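PDB 4PSR: alpha-fucosidase GH29 from Fusarium graminearum, which hydrolyses terminal alpha-L-fucosyl linkages, probably including the alpha-1,6-linked core fucose of N-linked glycoprotein glycans. Local coordinates for residues P220-N225 with V268-H273. Sequence-based numbering, arbitrary orientation.
Sequences PDIIWN and VTTYKH. With FUL (beta-L-fucopyranose), chain M.
Strands 222-225 and 268-272, joined across Ile-222/Val-268, Ile-223/Thr-269 and Trp-224/Thr-270, are neighbouring parallel staves of the closed eight-stranded TIM barrel of this GH29 fucosidase; the axes of these segments approach to 4.6 Å, with directions 11° apart. Helix 246-263 makes the connection between them, a beta-alpha-beta crossover, and its Phe-252 packs on both Ile-223 and Thr-269. Ile-223 N gives a hydrogen bond to Val-268 O (2.9 Å), and Ile-223 O takes Thr-270 N. Ile-223 O also receives a hydrogen bond from Thr-269 OG1 at 2.8 Å, the two donors arriving from opposite faces of the carbonyl plane. That hydroxyl lies anti to its own amide nitrogen (chi1 -166°), which turns it back to the neighbouring strand. Thr-270 O is likewise gripped twice: Asn-225 N approaches from above the carbonyl plane, whereas Asn-225 ND2 (3.1 Å) comes almost straight on to the oxygen, which lies in the plane of the Asn-225 carboxamide and should help fix its rotation. On the side of Ile-222 and Trp-224, Thr-270 OG1 meets the indole obliquely, 3.3 Å from Trp-224 CD1, and donates to a water that in turn donates to Asn-225 O. Trp-224 NE1 is hydrogen-bonded to Asp-303. At the C-terminal end, where the barrel carries its active site, Lys-272 bends at chi2 and chi4, laying CE 3.6 Å from Trp-224 CZ2 and turning its amine to the bound fucose. Asp-226, itself hydrogen-bonded to the sugar, forms a salt bridge with that amine, and Lys-272 NZ donates to ring oxygen O5 of the fucose at 2.9 Å.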
loop_
_atom_site.group_PDB
_atom_site.type_symbol
_atom_site.label_atom_id
_atom_site.label_comp_id
_atom_site.label_asym_id
_atom_site.label_seq_id
_atom_site.Cartn_x
_atom_site.Cartn_y
_atom_site.Cartn_z
ATOM N N PRO A 220 -6.329 -15.645 -6.241
ATOM C CA PRO A 220 -6.222 -14.234 -5.827
ATOM C C PRO A 220 -5.883 -13.271 -6.961
ATOM O O PRO A 220 -5.103 -13.615 -7.864
ATOM C CB PRO A 220 -5.074 -14.255 -4.815
ATOM C CG PRO A 220 -4.232 -15.428 -5.248
ATOM C CD PRO A 220 -5.183 -16.448 -5.772
ATOM N N ASP A 221 -6.469 -12.084 -6.896
ATOM C CA ASP A 221 -6.139 -10.996 -7.795
ATOM C C ASP A 221 -4.819 -10.322 -7.432
ATOM O O ASP A 221 -4.151 -9.785 -8.315
ATOM C CB ASP A 221 -7.284 -10.001 -7.788
ATOM C CG ASP A 221 -8.569 -10.638 -8.245
ATOM O OD1 ASP A 221 -8.625 -11.048 -9.434
ATOM O OD2 ASP A 221 -9.508 -10.780 -7.431
ATOM N N ILE A 222 -4.493 -10.336 -6.150
ATOM C CA ILE A 222 -3.239 -9.795 -5.646
ATOM C C ILE A 222 -2.654 -10.767 -4.654
ATOM O O ILE A 222 -3.359 -11.249 -3.758
ATOM C CB ILE A 222 -3.427 -8.445 -4.892
ATOM C CG1 ILE A 222 -4.104 -7.366 -5.769
ATOM C CG2 ILE A 222 -2.066 -7.937 -4.356
ATOM C CD1 ILE A 222 -4.796 -6.255 -4.951
ATOM N N ILE A 223 -1.380 -11.122 -4.825
ATOM C CA ILE A 223 -0.638 -11.840 -3.777
ATOM C C ILE A 223 0.388 -10.879 -3.180
ATOM O O ILE A 223 1.343 -10.448 -3.874
ATOM C CB ILE A 223 0.049 -13.127 -4.286
ATOM C CG1 ILE A 223 -1.017 -14.101 -4.804
ATOM C CG2 ILE A 223 0.872 -13.765 -3.167
ATOM C CD1 ILE A 223 -0.428 -15.394 -5.393
ATOM N N TRP A 224 0.190 -10.540 -1.914
ATOM C CA TRP A 224 1.044 -9.621 -1.172
ATOM C C TRP A 224 2.076 -10.467 -0.447
ATOM O O TRP A 224 1.729 -11.475 0.176
ATOM C CB TRP A 224 0.132 -8.864 -0.215
ATOM C CG TRP A 224 0.690 -7.830 0.720
ATOM C CD1 TRP A 224 0.452 -6.480 0.654
ATOM C CD2 TRP A 224 1.450 -8.032 1.915
ATOM N NE1 TRP A 224 1.011 -5.842 1.725
ATOM C CE2 TRP A 224 1.643 -6.759 2.514
ATOM C CE3 TRP A 224 2.011 -9.160 2.536
ATOM C CZ2 TRP A 224 2.379 -6.578 3.691
ATOM C CZ3 TRP A 224 2.754 -8.977 3.715
ATOM C CH2 TRP A 224 2.926 -7.691 4.272
ATOM N N ASN A 225 3.356 -10.068 -0.549
ATOM C CA ASN A 225 4.473 -10.776 0.091
ATOM C C ASN A 225 5.195 -9.916 1.089
ATOM O O ASN A 225 5.441 -8.730 0.825
ATOM C CB ASN A 225 5.516 -11.250 -0.928
ATOM C CG ASN A 225 4.991 -12.308 -1.838
ATOM O OD1 ASN A 225 5.141 -13.519 -1.541
ATOM N ND2 ASN A 225 4.418 -11.902 -2.972
ATOM N N VAL A 268 -1.654 -9.264 -9.746
ATOM C CA VAL A 268 -0.623 -8.410 -9.161
ATOM C C VAL A 268 0.090 -9.142 -8.055
ATOM O O VAL A 268 -0.533 -9.852 -7.263
ATOM C CB VAL A 268 -1.259 -7.148 -8.553
ATOM C CG1 VAL A 268 -0.244 -6.258 -7.844
ATOM C CG2 VAL A 268 -1.990 -6.367 -9.630
ATOM N N THR A 269 1.419 -8.992 -7.962
ATOM C CA THR A 269 2.100 -9.390 -6.744
ATOM C C THR A 269 2.921 -8.228 -6.184
ATOM O O THR A 269 3.476 -7.419 -6.944
ATOM C CB THR A 269 2.958 -10.673 -6.945
ATOM O OG1 THR A 269 3.335 -11.222 -5.682
ATOM C CG2 THR A 269 4.203 -10.403 -7.791
ATOM N N THR A 270 2.892 -8.084 -4.867
ATOM C CA THR A 270 3.600 -7.008 -4.177
ATOM C C THR A 270 4.730 -7.591 -3.313
ATOM O O THR A 270 4.719 -8.785 -2.951
ATOM C CB THR A 270 2.667 -6.129 -3.269
ATOM O OG1 THR A 270 2.292 -6.873 -2.106
ATOM C CG2 THR A 270 1.412 -5.661 -3.993
ATOM N N TYR A 271 5.715 -6.767 -3.014
ATOM C CA TYR A 271 6.824 -7.194 -2.161
ATOM C C TYR A 271 7.332 -5.940 -1.451
ATOM O O TYR A 271 7.083 -4.821 -1.932
ATOM C CB TYR A 271 7.931 -7.931 -2.948
ATOM C CG TYR A 271 8.708 -7.004 -3.838
ATOM C CD1 TYR A 271 8.102 -6.310 -4.882
ATOM C CD2 TYR A 271 10.067 -6.796 -3.597
ATOM C CE1 TYR A 271 8.806 -5.427 -5.645
ATOM C CE2 TYR A 271 10.787 -5.909 -4.361
ATOM C CZ TYR A 271 10.163 -5.229 -5.382
ATOM O OH TYR A 271 10.890 -4.312 -6.124
ATOM N N LYS A 272 8.013 -6.106 -0.321
ATOM C CA LYS A 272 8.448 -4.928 0.453
ATOM C C LYS A 272 9.495 -4.123 -0.327
ATOM O O LYS A 272 10.400 -4.684 -0.919
ATOM C CB LYS A 272 8.938 -5.305 1.846
ATOM C CG LYS A 272 7.851 -5.879 2.726
ATOM C CD LYS A 272 6.756 -4.834 3.035
ATOM C CE LYS A 272 5.700 -5.342 4.000
ATOM N NZ LYS A 272 6.250 -5.466 5.368
ATOM N N HIS A 273 9.339 -2.801 -0.305
ATOM C CA HIS A 273 10.142 -1.869 -1.100
ATOM C C HIS A 273 11.642 -2.082 -0.971
ATOM O O HIS A 273 12.359 -2.039 -1.957
ATOM C CB HIS A 273 9.766 -0.418 -0.725
ATOM C CG HIS A 273 10.688 0.623 -1.292
ATOM N ND1 HIS A 273 11.442 1.462 -0.501
ATOM C CD2 HIS A 273 10.961 0.965 -2.572
ATOM C CE1 HIS A 273 12.146 2.276 -1.270
ATOM N NE2 HIS A 273 11.877 1.996 -2.530
HETATM C C1 FUL M . 5.992 -6.645 8.619
HETATM C C2 FUL M . 5.659 -7.843 9.485
HETATM O O2 FUL M . 6.801 -8.328 10.208
HETATM C C3 FUL M . 4.586 -7.381 10.435
HETATM O O3 FUL M . 4.281 -8.431 11.327
HETATM C C4 FUL M . 3.388 -6.989 9.607
HETATM O O4 FUL M . 2.882 -8.138 8.935
HETATM C C5 FUL M . 3.796 -5.909 8.613
HETATM C C6 FUL M . 2.671 -5.509 7.683
HETATM O O5 FUL M . 4.898 -6.305 7.801
HETATM O O1 FUL M . 7.053 -6.994 7.768
HETATM O O HOH W 1 4.057 -6.452 -0.052
#